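Local coordinates for endoglucanase EG-II (Hypocrea jecorina, PDB 3QR3), which catalyses the endo-hydrolysis of beta-1,4-glucosidic bonds in cellulose with a TIM-barrel catalytic domain of glycoside hydrolase family 5, at residues G2-G7 with S176-L181; Y99-I104 with Q255-E260; A160-V165 with S180-D185; F216-Y221 with S243-W248. One frame throughout, in Å; residues are numbered along the deposited sequence.

Contact 1 (G2-G7 with S176-L181)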
loop_
_atom_site.group_PDB
_atom_site.type_symbol
_atom_site.label_atom_id
_atom_site.label_comp_id
_atom_site.label_asym_id
_atom_site.label_seq_id
_atom_site.Cartn_x
_atom_site.Cartn_y
_atom_site.Cartn_z
ATOM N N GLY A 2 7.073 -14.625 12.981
ATOM C CA GLY A 2 7.066 -13.281 12.425
ATOM C C GLY A 2 5.767 -12.985 11.696
ATOM O O GLY A 2 4.934 -13.879 11.516
ATOM N N VAL A 3 5.585 -11.737 11.269
ATOM C CA VAL A 3 4.374 -11.370 10.556
ATOM C C VAL A 3 4.275 -12.197 9.288
ATOM O O VAL A 3 5.281 -12.628 8.726
ATOM C CB VAL A 3 4.344 -9.878 10.199
ATOM C CG1 VAL A 3 4.364 -9.029 11.474
ATOM C CG2 VAL A 3 5.529 -9.526 9.287
ATOM N N ARG A 4 3.059 -12.419 8.829
ATOM C CA ARG A 4 2.873 -13.254 7.653
ATOM C C ARG A 4 3.475 -12.652 6.374
ATOM O O ARG A 4 4.101 -13.356 5.580
ATOM C CB ARG A 4 1.386 -13.538 7.471
ATOM C CG ARG A 4 1.068 -14.458 6.325
ATOM C CD ARG A 4 -0.399 -14.842 6.316
ATOM N NE ARG A 4 -0.713 -15.532 5.074
ATOM C CZ ARG A 4 -1.937 -15.785 4.645
ATOM N NH1 ARG A 4 -2.987 -15.404 5.364
ATOM N NH2 ARG A 4 -2.102 -16.423 3.495
ATOM N N PHE A 5 3.297 -11.346 6.185
ATOM C CA PHE A 5 3.683 -10.707 4.941
ATOM C C PHE A 5 4.819 -9.704 5.109
ATOM O O PHE A 5 4.788 -8.841 5.983
ATOM C CB PHE A 5 2.464 -10.046 4.293
ATOM C CG PHE A 5 1.366 -11.012 3.953
ATOM C CD1 PHE A 5 1.602 -12.062 3.075
ATOM C CD2 PHE A 5 0.098 -10.865 4.489
ATOM C CE1 PHE A 5 0.605 -12.948 2.752
ATOM C CE2 PHE A 5 -0.915 -11.752 4.169
ATOM C CZ PHE A 5 -0.662 -12.795 3.300
ATOM N N ALA A 6 5.841 -9.861 4.277
ATOM C CA ALA A 6 6.970 -8.948 4.239
ATOM C C ALA A 6 7.185 -8.637 2.779
ATOM O O ALA A 6 7.212 -9.552 1.955
ATOM C CB ALA A 6 8.219 -9.606 4.809
ATOM N N GLY A 7 7.308 -7.357 2.448
ATOM C CA GLY A 7 7.543 -6.979 1.070
ATOM C C GLY A 7 7.820 -5.506 0.908
ATOM O O GLY A 7 8.217 -4.820 1.861
ATOM N N SER A 176 -13.272 -13.560 -1.335
ATOM C CA SER A 176 -12.215 -14.255 -0.602
ATOM C C SER A 176 -11.065 -13.331 -0.189
ATOM O O SER A 176 -10.261 -13.688 0.662
ATOM C CB SER A 176 -11.656 -15.404 -1.447
ATOM O OG SER A 176 -10.908 -14.903 -2.549
ATOM N N GLN A 177 -10.991 -12.148 -0.794
ATOM C CA GLN A 177 -9.785 -11.326 -0.710
ATOM C C GLN A 177 -9.698 -10.479 0.555
ATOM O O GLN A 177 -10.717 -10.116 1.136
ATOM C CB GLN A 177 -9.703 -10.399 -1.932
ATOM C CG GLN A 177 -9.422 -11.104 -3.253
ATOM C CD GLN A 177 -10.676 -11.635 -3.944
ATOM O OE1 GLN A 177 -11.759 -11.683 -3.362
ATOM N NE2 GLN A 177 -10.526 -12.038 -5.200
ATOM N N PHE A 178 -8.474 -10.152 0.966
ATOM C CA PHE A 178 -8.249 -9.108 1.965
ATOM C C PHE A 178 -8.641 -7.740 1.409
ATOM O O PHE A 178 -8.427 -7.447 0.222
ATOM C CB PHE A 178 -6.768 -9.040 2.378
ATOM C CG PHE A 178 -6.295 -10.207 3.212
ATOM C CD1 PHE A 178 -6.815 -10.433 4.483
ATOM C CD2 PHE A 178 -5.300 -11.056 2.734
ATOM C CE1 PHE A 178 -6.364 -11.487 5.252
ATOM C CE2 PHE A 178 -4.845 -12.120 3.498
ATOM C CZ PHE A 178 -5.368 -12.335 4.760
ATOM N N ILE A 179 -9.177 -6.889 2.276
ATOM C CA ILE A 179 -9.495 -5.514 1.916
ATOM C C ILE A 179 -8.935 -4.582 2.995
ATOM O O ILE A 179 -9.131 -4.819 4.176
ATOM C CB ILE A 179 -11.019 -5.290 1.785
ATOM C CG1 ILE A 179 -11.618 -6.234 0.742
ATOM C CG2 ILE A 179 -11.319 -3.847 1.400
ATOM C CD1 ILE A 179 -13.148 -6.151 0.658
ATOM N N SER A 180 -8.220 -3.536 2.584
ATOM C CA SER A 180 -7.667 -2.554 3.514
ATOM C C SER A 180 -8.703 -1.541 3.963
ATOM O O SER A 180 -9.523 -1.091 3.160
ATOM C CB SER A 180 -6.547 -1.763 2.840
ATOM O OG SER A 180 -5.418 -2.571 2.591
ATOM N N LEU A 181 -8.644 -1.160 5.239
ATOM C CA LEU A 181 -9.433 -0.044 5.754
ATOM C C LEU A 181 -8.479 1.086 6.171
ATOM O O LEU A 181 -7.831 0.999 7.215
ATOM C CB LEU A 181 -10.283 -0.498 6.952
ATOM C CG LEU A 181 -11.157 -1.742 6.751
ATOM C CD1 LEU A 181 -11.913 -2.103 8.023
ATOM C CD2 LEU A 181 -12.132 -1.545 5.578
#
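Arg4 and Phe5 meet Phe178 in a small, mostly apolar contact across the floor of the TIM barrel. The floor lies where the strands begin. Strand 5-11 is the first of the barrel and 179-182 the fifth, so the contact spans the barrel rather than joining neighbours in the sheet. Phe5 brings CE2 to within 4.0 Å of Phe178 CE2. The Phe178 atom comes in at the edge of the Phe5 ring, near its plane. Arg4 NH1 lies 3.9 Å from Phe178 CZ, also at the edge and in the plane of the Phe178 ring. The guanidinium and this ring are turned 71° apart. Arg4 has its CG anti to the backbone N (chi1 -177°) and runs on extended to NE, which carries its NH1 as far as Phe178. On the way, Arg4 CG sits over the centre of the Phe5 ring, 3.8 Å above the ring plane. Tyr99 also packs against Phe5, and the Phe178 ring meets Trp143. No hydrogen bond links the two segments. With NH1 at the rim of Phe178 and not over its face, the pair is probably held mainly by van der Waals packing.

Contact 2 (Y99-I104 with Q255-E260)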
loop_
_atom_site.group_PDB
_atom_site.type_symbol
_atom_site.label_atom_id
_atom_site.label_comp_id
_atom_site.label_asym_id
_atom_site.label_seq_id
_atom_site.Cartn_x
_atom_site.Cartn_y
_atom_site.Cartn_z
ATOM N N TYR A 99 1.161 -12.160 -2.439
ATOM C CA TYR A 99 -0.043 -11.342 -2.373
ATOM C C TYR A 99 0.280 -9.994 -2.978
ATOM O O TYR A 99 1.409 -9.511 -2.856
ATOM C CB TYR A 99 -0.482 -11.162 -0.924
ATOM C CG TYR A 99 -1.333 -12.293 -0.426
ATOM C CD1 TYR A 99 -0.784 -13.539 -0.173
ATOM C CD2 TYR A 99 -2.691 -12.112 -0.201
ATOM C CE1 TYR A 99 -1.569 -14.584 0.293
ATOM C CE2 TYR A 99 -3.479 -13.144 0.256
ATOM C CZ TYR A 99 -2.913 -14.378 0.502
ATOM O OH TYR A 99 -3.702 -15.405 0.965
ATOM N N CYS A 100 -0.710 -9.384 -3.622
ATOM C CA CYS A 100 -0.477 -8.163 -4.374
ATOM C C CYS A 100 -1.506 -7.094 -4.039
ATOM O O CYS A 100 -2.696 -7.251 -4.314
ATOM C CB CYS A 100 -0.495 -8.450 -5.875
ATOM S SG CYS A 100 0.942 -7.777 -6.740
ATOM N N ILE A 101 -1.032 -6.003 -3.446
ATOM C CA ILE A 101 -1.919 -4.926 -3.024
ATOM C C ILE A 101 -2.107 -3.896 -4.125
ATOM O O ILE A 101 -1.149 -3.224 -4.550
ATOM C CB ILE A 101 -1.406 -4.216 -1.756
ATOM C CG1 ILE A 101 -1.162 -5.215 -0.630
ATOM C CG2 ILE A 101 -2.405 -3.142 -1.313
ATOM C CD1 ILE A 101 -0.533 -4.593 0.613
ATOM N N VAL A 102 -3.341 -3.795 -4.604
ATOM C CA VAL A 102 -3.713 -2.765 -5.563
ATOM C C VAL A 102 -3.990 -1.509 -4.753
ATOM O O VAL A 102 -4.907 -1.481 -3.937
ATOM C CB VAL A 102 -4.956 -3.191 -6.370
ATOM C CG1 VAL A 102 -5.494 -2.025 -7.236
ATOM C CG2 VAL A 102 -4.628 -4.399 -7.238
ATOM N N ASP A 103 -3.165 -0.485 -4.938
ATOM C CA ASP A 103 -3.240 0.717 -4.100
ATOM C C ASP A 103 -3.597 1.932 -4.935
ATOM O O ASP A 103 -2.827 2.340 -5.807
ATOM C CB ASP A 103 -1.908 0.952 -3.371
ATOM C CG ASP A 103 -1.662 2.421 -3.037
ATOM O OD1 ASP A 103 -2.570 3.073 -2.480
ATOM O OD2 ASP A 103 -0.546 2.925 -3.316
ATOM N N ILE A 104 -4.772 2.501 -4.679
ATOM C CA ILE A 104 -5.192 3.722 -5.364
ATOM C C ILE A 104 -4.546 4.907 -4.649
ATOM O O ILE A 104 -4.900 5.218 -3.524
ATOM C CB ILE A 104 -6.728 3.849 -5.385
ATOM C CG1 ILE A 104 -7.346 2.619 -6.056
ATOM C CG2 ILE A 104 -7.157 5.095 -6.151
ATOM C CD1 ILE A 104 -6.924 2.446 -7.515
ATOM N N GLN A 255 -6.902 -7.086 13.110
ATOM C CA GLN A 255 -5.531 -7.107 12.600
ATOM C C GLN A 255 -5.259 -5.884 11.743
ATOM O O GLN A 255 -6.194 -5.284 11.203
ATOM C CB GLN A 255 -5.305 -8.366 11.761
ATOM C CG GLN A 255 -5.188 -9.630 12.594
ATOM C CD GLN A 255 -5.111 -10.868 11.739
ATOM O OE1 GLN A 255 -5.858 -11.022 10.775
ATOM N NE2 GLN A 255 -4.212 -11.764 12.092
ATOM N N ALA A 256 -3.980 -5.527 11.626
ATOM C CA ALA A 256 -3.548 -4.395 10.811
ATOM C C ALA A 256 -2.343 -4.790 9.969
ATOM O O ALA A 256 -1.617 -5.727 10.303
ATOM C CB ALA A 256 -3.188 -3.216 11.695
ATOM N N ILE A 257 -2.140 -4.070 8.876
ATOM C CA ILE A 257 -0.947 -4.225 8.065
ATOM C C ILE A 257 -0.318 -2.851 7.886
ATOM O O ILE A 257 -1.022 -1.858 7.715
ATOM C CB ILE A 257 -1.268 -4.828 6.682
ATOM C CG1 ILE A 257 0.018 -4.982 5.865
ATOM C CG2 ILE A 257 -2.293 -3.963 5.941
ATOM C CD1 ILE A 257 -0.058 -6.045 4.791
ATOM N N LEU A 258 1.006 -2.800 7.958
ATOM C CA LEU A 258 1.762 -1.576 7.744
ATOM C C LEU A 258 2.176 -1.551 6.273
ATOM O O LEU A 258 3.144 -2.218 5.889
ATOM C CB LEU A 258 3.008 -1.588 8.636
ATOM C CG LEU A 258 4.012 -0.440 8.574
ATOM C CD1 LEU A 258 3.367 0.876 8.970
ATOM C CD2 LEU A 258 5.204 -0.743 9.476
ATOM N N THR A 259 1.438 -0.802 5.454
ATOM C CA THR A 259 1.648 -0.823 4.003
ATOM C C THR A 259 2.667 0.188 3.500
ATOM O O THR A 259 3.032 0.165 2.324
ATOM C CB THR A 259 0.347 -0.597 3.235
ATOM O OG1 THR A 259 -0.306 0.572 3.750
ATOM C CG2 THR A 259 -0.564 -1.798 3.386
ATOM N N GLU A 260 3.111 1.086 4.375
ATOM C CA GLU A 260 4.233 1.958 4.035
ATOM C C GLU A 260 5.104 2.225 5.247
ATOM O O GLU A 260 4.624 2.672 6.290
ATOM C CB GLU A 260 3.761 3.300 3.454
ATOM C CG GLU A 260 3.407 3.259 1.976
ATOM C CD GLU A 260 3.187 4.643 1.383
ATOM O OE1 GLU A 260 3.778 5.623 1.896
ATOM O OE2 GLU A 260 2.430 4.747 0.391
#
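Ile101 carries this contact, reaching across the interior of the barrel from strand 99-104 to strand 256-261. Two residues before it, Tyr99 faces the floor of the barrel, where its ring meets Phe5. Cys100 takes no part across the gap; its sulfur is bound in a disulfide to Cys93. At Ile101 the side chain points toward the other strand. Its outer arm is extended (chi2 175°), which makes CD1 the leading atom toward strand 256-261. Ile101 CD1 lies 3.9 Å from Thr259 CG2, one methyl against another. The same Ile101 CD1 comes within 4.4 Å of Ile257 CD1, a looser touch. Thr259 thus offers its carbon branch to Ile101, while its OG1 is given to Asp217 OD1, in a hydrogen bond modelled so short that its exact length is doubtful. Further along, Asp103 also points inward. Its OD2 stands 5.1 Å from Glu260 OE2, with no contact between the two acids. Arg61 serves both unequally: a salt bridge to Glu260 and a long, weak ion pair to Asp103. Asp103 OD2 is also hydrogen-bonded to His105. The two strands are not neighbours in the barrel. Strand 99-104 lies beside 59-64 and 142-145, with helix 122-136 packed on its outer side through Trp129. Strand 256-261 lies between 214-219 and 287-296.

Contact 3 (A160-V165 with S180-D185)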
loop_
_atom_site.group_PDB
_atom_site.type_symbol
_atom_site.label_atom_id
_atom_site.label_comp_id
_atom_site.label_asym_id
_atom_site.label_seq_id
_atom_site.Cartn_x
_atom_site.Cartn_y
_atom_site.Cartn_z
ATOM N N ALA A 160 -18.175 5.788 6.039
ATOM C CA ALA A 160 -19.340 5.419 5.241
ATOM C C ALA A 160 -18.928 5.115 3.803
ATOM O O ALA A 160 -19.358 4.118 3.219
ATOM C CB ALA A 160 -20.388 6.539 5.271
ATOM N N THR A 161 -18.089 5.983 3.240
ATOM C CA THR A 161 -17.552 5.782 1.893
ATOM C C THR A 161 -16.832 4.444 1.831
ATOM O O THR A 161 -17.055 3.632 0.916
ATOM C CB THR A 161 -16.590 6.930 1.504
ATOM O OG1 THR A 161 -17.321 8.161 1.465
ATOM C CG2 THR A 161 -15.916 6.677 0.136
ATOM N N VAL A 162 -15.970 4.205 2.815
ATOM C CA VAL A 162 -15.231 2.948 2.867
ATOM C C VAL A 162 -16.185 1.752 2.916
ATOM O O VAL A 162 -15.961 0.746 2.237
ATOM C CB VAL A 162 -14.209 2.913 4.040
ATOM C CG1 VAL A 162 -13.596 1.514 4.191
ATOM C CG2 VAL A 162 -13.099 3.962 3.826
ATOM N N GLN A 163 -17.248 1.860 3.717
ATOM C CA GLN A 163 -18.258 0.800 3.793
ATOM C C GLN A 163 -18.907 0.536 2.428
ATOM O O GLN A 163 -19.096 -0.614 2.026
ATOM C CB GLN A 163 -19.334 1.145 4.834
ATOM C CG GLN A 163 -20.491 0.151 4.896
ATOM C CD GLN A 163 -20.059 -1.229 5.392
ATOM O OE1 GLN A 163 -19.945 -1.465 6.597
ATOM N NE2 GLN A 163 -19.820 -2.148 4.453
ATOM N N GLU A 164 -19.259 1.601 1.714
ATOM C CA GLU A 164 -19.831 1.448 0.378
ATOM C C GLU A 164 -18.850 0.722 -0.564
ATOM O O GLU A 164 -19.245 -0.096 -1.392
ATOM C CB GLU A 164 -20.222 2.812 -0.209
ATOM C CG GLU A 164 -21.461 3.472 0.426
ATOM C CD GLU A 164 -22.069 4.537 -0.487
ATOM O OE1 GLU A 164 -21.932 4.407 -1.728
ATOM O OE2 GLU A 164 -22.683 5.500 0.030
ATOM N N VAL A 165 -17.569 1.026 -0.447
ATOM C CA VAL A 165 -16.572 0.335 -1.272
ATOM C C VAL A 165 -16.485 -1.153 -0.923
ATOM O O VAL A 165 -16.547 -2.012 -1.802
ATOM C CB VAL A 165 -15.189 0.995 -1.160
ATOM C CG1 VAL A 165 -14.121 0.149 -1.860
ATOM C CG2 VAL A 165 -15.242 2.391 -1.771
ATOM N N SER A 180 -8.220 -3.536 2.584
ATOM C CA SER A 180 -7.667 -2.554 3.514
ATOM C C SER A 180 -8.703 -1.541 3.963
ATOM O O SER A 180 -9.523 -1.091 3.160
ATOM C CB SER A 180 -6.547 -1.763 2.840
ATOM O OG SER A 180 -5.418 -2.571 2.591
ATOM N N LEU A 181 -8.644 -1.160 5.239
ATOM C CA LEU A 181 -9.433 -0.044 5.754
ATOM C C LEU A 181 -8.479 1.086 6.171
ATOM O O LEU A 181 -7.831 0.999 7.215
ATOM C CB LEU A 181 -10.283 -0.498 6.952
ATOM C CG LEU A 181 -11.157 -1.742 6.751
ATOM C CD1 LEU A 181 -11.913 -2.103 8.023
ATOM C CD2 LEU A 181 -12.132 -1.545 5.578
ATOM N N PRO A 182 -8.371 2.146 5.349
ATOM C CA PRO A 182 -7.437 3.230 5.686
ATOM C C PRO A 182 -8.076 4.396 6.439
ATOM O O PRO A 182 -9.188 4.818 6.106
ATOM C CB PRO A 182 -6.964 3.690 4.311
ATOM C CG PRO A 182 -8.240 3.551 3.461
ATOM C CD PRO A 182 -8.970 2.333 4.010
ATOM N N GLY A 183 -7.362 4.925 7.428
ATOM C CA GLY A 183 -7.869 6.011 8.247
ATOM C C GLY A 183 -7.291 7.377 7.912
ATOM O O GLY A 183 -6.569 7.536 6.917
ATOM N N ASN A 184 -7.603 8.357 8.763
ATOM C CA ASN A 184 -7.202 9.756 8.589
ATOM C C ASN A 184 -5.729 9.994 8.923
ATOM O O ASN A 184 -4.980 9.055 9.189
ATOM C CB ASN A 184 -8.073 10.635 9.494
ATOM C CG ASN A 184 -8.627 11.861 8.791
ATOM O OD1 ASN A 184 -8.262 12.187 7.650
ATOM N ND2 ASN A 184 -9.525 12.555 9.475
ATOM N N ASP A 185 -5.319 11.258 8.922
ATOM C CA ASP A 185 -3.948 11.624 9.270
ATOM C C ASP A 185 -2.900 10.855 8.460
ATOM O O ASP A 185 -1.925 10.352 9.009
ATOM C CB ASP A 185 -3.704 11.425 10.767
ATOM C CG ASP A 185 -4.280 12.555 11.605
ATOM O OD1 ASP A 185 -3.733 13.680 11.556
ATOM O OD2 ASP A 185 -5.276 12.314 12.317
#
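Val162 of helix 155-171 packs on Leu181 and Pro182 of strand 179-182. Its CB is directed toward the strand, and the two methyls divide the work beyond CB. With chi1 at 172°, CG1 swings away from the backbone N and reaches Leu181: Val162 CG1 lies 3.7 Å from Leu181 CD2, an ordinary close methyl contact. CG2 takes the proline ring, with Val162 CG2 at 4.4 Å from Pro182 CD, a looser touch. The fork of the valine thus straddles two successive residues of the strand. The other methyl of Leu181, CD1, faces Phe216 of the next strand, 214-219, and the side chain also touches Leu214. Helix 155-171 is the one that precedes this strand in the chain, and it lies on the outside of the barrel, as helices do in a TIM barrel. On another side of the helix, Thr161 and Val165 pack on Phe125 of helix 122-136. A polar tie runs close by, from Trp158 NE1 to the carbonyl oxygen of Pro182. No hydrogen bond or salt bridge joins the two segments. Helix and strand meet here through buried aliphatic groups, two branched side chains and a proline ring, so the fit rests on packing and not on directed bonds.

Contact 4 (F216-Y221 with S243-W248). With SO4 (sulfate ion), chain K.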
loop_
_atom_site.group_PDB
_atom_site.type_symbol
_atom_site.label_atom_id
_atom_site.label_comp_id
_atom_site.label_asym_id
_atom_site.label_seq_id
_atom_site.Cartn_x
_atom_site.Cartn_y
_atom_site.Cartn_z
ATOM N N PHE A 216 -7.076 -3.406 9.031
ATOM C CA PHE A 216 -6.742 -1.996 9.175
ATOM C C PHE A 216 -5.400 -1.714 8.499
ATOM O O PHE A 216 -4.442 -2.449 8.679
ATOM C CB PHE A 216 -6.736 -1.572 10.644
ATOM C CG PHE A 216 -8.097 -1.692 11.314
ATOM C CD1 PHE A 216 -9.181 -0.942 10.864
ATOM C CD2 PHE A 216 -8.280 -2.547 12.385
ATOM C CE1 PHE A 216 -10.432 -1.047 11.477
ATOM C CE2 PHE A 216 -9.521 -2.660 13.007
ATOM C CZ PHE A 216 -10.603 -1.905 12.553
ATOM N N ASP A 217 -5.345 -0.649 7.711
ATOM C CA ASP A 217 -4.159 -0.355 6.893
ATOM C C ASP A 217 -3.497 0.904 7.447
ATOM O O ASP A 217 -4.071 1.985 7.358
ATOM C CB ASP A 217 -4.625 -0.110 5.447
ATOM C CG ASP A 217 -3.495 -0.090 4.441
ATOM O OD1 ASP A 217 -2.385 0.361 4.798
ATOM O OD2 ASP A 217 -3.730 -0.508 3.278
ATOM N N VAL A 218 -2.305 0.777 8.029
ATOM C CA VAL A 218 -1.603 1.954 8.550
ATOM C C VAL A 218 -0.253 2.188 7.881
ATOM O O VAL A 218 0.304 1.280 7.272
ATOM C CB VAL A 218 -1.395 1.884 10.077
ATOM C CG1 VAL A 218 -2.742 1.959 10.811
ATOM C CG2 VAL A 218 -0.630 0.630 10.458
ATOM N N HIS A 219 0.244 3.423 8.001
ATOM C CA HIS A 219 1.557 3.833 7.534
ATOM C C HIS A 219 2.333 4.407 8.713
ATOM O O HIS A 219 1.741 4.948 9.640
ATOM C CB HIS A 219 1.418 4.937 6.483
ATOM C CG HIS A 219 0.881 4.461 5.173
ATOM N ND1 HIS A 219 0.940 5.226 4.026
ATOM C CD2 HIS A 219 0.301 3.291 4.815
ATOM C CE1 HIS A 219 0.406 4.553 3.024
ATOM N NE2 HIS A 219 0.012 3.374 3.474
ATOM N N LYS A 220 3.656 4.322 8.674
ATOM C CA LYS A 220 4.458 5.002 9.687
ATOM C C LYS A 220 5.895 5.138 9.227
ATOM O O LYS A 220 6.521 4.156 8.822
ATOM C CB LYS A 220 4.411 4.259 11.030
ATOM C CG LYS A 220 4.773 5.134 12.236
ATOM C CD LYS A 220 3.812 6.326 12.380
ATOM C CE LYS A 220 4.195 7.228 13.548
ATOM N NZ LYS A 220 5.534 7.888 13.364
ATOM N N TYR A 221 6.410 6.361 9.289
ATOM C CA TYR A 221 7.804 6.622 8.964
ATOM C C TYR A 221 8.619 6.870 10.225
ATOM O O TYR A 221 8.078 6.935 11.333
ATOM C CB TYR A 221 7.931 7.765 7.935
ATOM C CG TYR A 221 7.462 7.292 6.586
ATOM C CD1 TYR A 221 8.279 6.501 5.791
ATOM C CD2 TYR A 221 6.182 7.566 6.140
ATOM C CE1 TYR A 221 7.849 6.030 4.567
ATOM C CE2 TYR A 221 5.742 7.097 4.921
ATOM C CZ TYR A 221 6.576 6.329 4.143
ATOM O OH TYR A 221 6.148 5.855 2.931
ATOM N N SER A 243 2.955 -0.210 19.987
ATOM C CA SER A 243 2.559 -0.865 21.238
ATOM C C SER A 243 1.080 -0.587 21.565
ATOM O O SER A 243 0.293 -1.527 21.719
ATOM C CB SER A 243 3.486 -0.484 22.408
ATOM O OG SER A 243 3.065 -1.123 23.617
ATOM N N PRO A 244 0.687 0.698 21.648
ATOM C CA PRO A 244 -0.730 1.011 21.890
ATOM C C PRO A 244 -1.634 0.398 20.825
ATOM O O PRO A 244 -2.745 -0.032 21.131
ATOM C CB PRO A 244 -0.788 2.534 21.777
ATOM C CG PRO A 244 0.598 3.004 21.991
ATOM C CD PRO A 244 1.524 1.906 21.576
ATOM N N LEU A 245 -1.179 0.367 19.576
ATOM C CA LEU A 245 -2.008 -0.203 18.518
ATOM C C LEU A 245 -2.164 -1.716 18.699
ATOM O O LEU A 245 -3.259 -2.251 18.564
ATOM C CB LEU A 245 -1.442 0.127 17.130
ATOM C CG LEU A 245 -2.240 -0.383 15.929
ATOM C CD1 LEU A 245 -3.723 0.018 16.032
ATOM C CD2 LEU A 245 -1.630 0.144 14.637
ATOM N N ALA A 246 -1.066 -2.405 19.000
ATOM C CA ALA A 246 -1.122 -3.851 19.232
ATOM C C ALA A 246 -2.149 -4.205 20.313
ATOM O O ALA A 246 -2.958 -5.124 20.148
ATOM C CB ALA A 246 0.263 -4.396 19.613
ATOM N N THR A 247 -2.093 -3.476 21.422
ATOM C CA THR A 247 -3.010 -3.688 22.536
ATOM C C THR A 247 -4.451 -3.534 22.081
ATOM O O THR A 247 -5.293 -4.396 22.354
ATOM C CB THR A 247 -2.740 -2.679 23.663
ATOM O OG1 THR A 247 -1.396 -2.853 24.131
ATOM C CG2 THR A 247 -3.727 -2.880 24.830
ATOM N N TRP A 248 -4.723 -2.431 21.385
ATOM C CA TRP A 248 -6.058 -2.156 20.867
ATOM C C TRP A 248 -6.528 -3.257 19.907
ATOM O O TRP A 248 -7.638 -3.779 20.030
ATOM C CB TRP A 248 -6.103 -0.789 20.172
ATOM C CG TRP A 248 -7.480 -0.447 19.703
ATOM C CD1 TRP A 248 -8.468 0.144 20.434
ATOM C CD2 TRP A 248 -8.037 -0.707 18.409
ATOM N NE1 TRP A 248 -9.603 0.276 19.674
ATOM C CE2 TRP A 248 -9.366 -0.240 18.427
ATOM C CE3 TRP A 248 -7.539 -1.285 17.236
ATOM C CZ2 TRP A 248 -10.206 -0.331 17.317
ATOM C CZ3 TRP A 248 -8.377 -1.377 16.134
ATOM C CH2 TRP A 248 -9.695 -0.898 16.183
HETATM S S SO4 K . -13.489 0.972 19.289
HETATM O O1 SO4 K . -13.135 1.693 18.079
HETATM O O2 SO4 K . -14.695 1.561 19.861
HETATM O O3 SO4 K . -13.739 -0.431 18.943
HETATM O O4 SO4 K . -12.386 1.092 20.242
#
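Phe216 and Trp248 form the aromatic part of this contact between strand 214-219 and helix 238-251. The rings meet obliquely, centroids 5.5 Å apart and planes at 57°. Phe216 CE2 is 3.6 Å from Trp248 CZ3 and equally near Trp248 CH2, at the edge of the indole. A chi1 of -177° turns the Trp248 indole away from its own backbone N and toward the strand. Phe216 also meets Phe192. The aliphatic part is smaller: Val218 CG2 and Leu245 CD2 lie 4.3 Å apart, with Leu245 three residues, almost one turn, before the tryptophan. Strand 214-219, helix 238-251 and strand 256-261 make up one beta-alpha-beta unit of the TIM barrel, and this contact seats the helix on the outer face of its first strand. Asp217, between Phe216 and Val218, faces the other way, to Ser180. Polar contacts lie at the margins. Trp248 NE1 donates a nearly straight hydrogen bond (163°) to a sulfate oxygen, O4, at 3.0 Å. The ion is probably from the crystallisation liquor, and its sulfur lies in the indole plane, at the edge. An alanine in place of Trp248, lacking the indole, would probably open a gap beside Phe216 and leave the sulfate without this donor. Within the strand segment, Lys220 NZ makes a weak hydrogen bond to Tyr221 O and a further one to Asn237 OD1.

In the fold
Contacts 2, 3 and 4 are buried, while contact 1 is only partly so. Contacts 1 and 2 reach across the inside of the barrel; contacts 3 and 4 fasten helices to its outside. Contacts 1 and 3 share strand 179-182, one near its start and the other near its end. Contact 4 uses the next strand, 214-219, and packing of its Phe216 on Leu181 joins it to contact 3. Chemistry follows place. Contact 1 mixes rings with a charged arginine at the floor, and Tyr99 of contact 2 closes on it. Contact 2 sets aliphatic groups beside a polar cluster shared with contact 4. Contact 3 is wholly aliphatic, and contact 4 adds an aromatic pair and a sulfate.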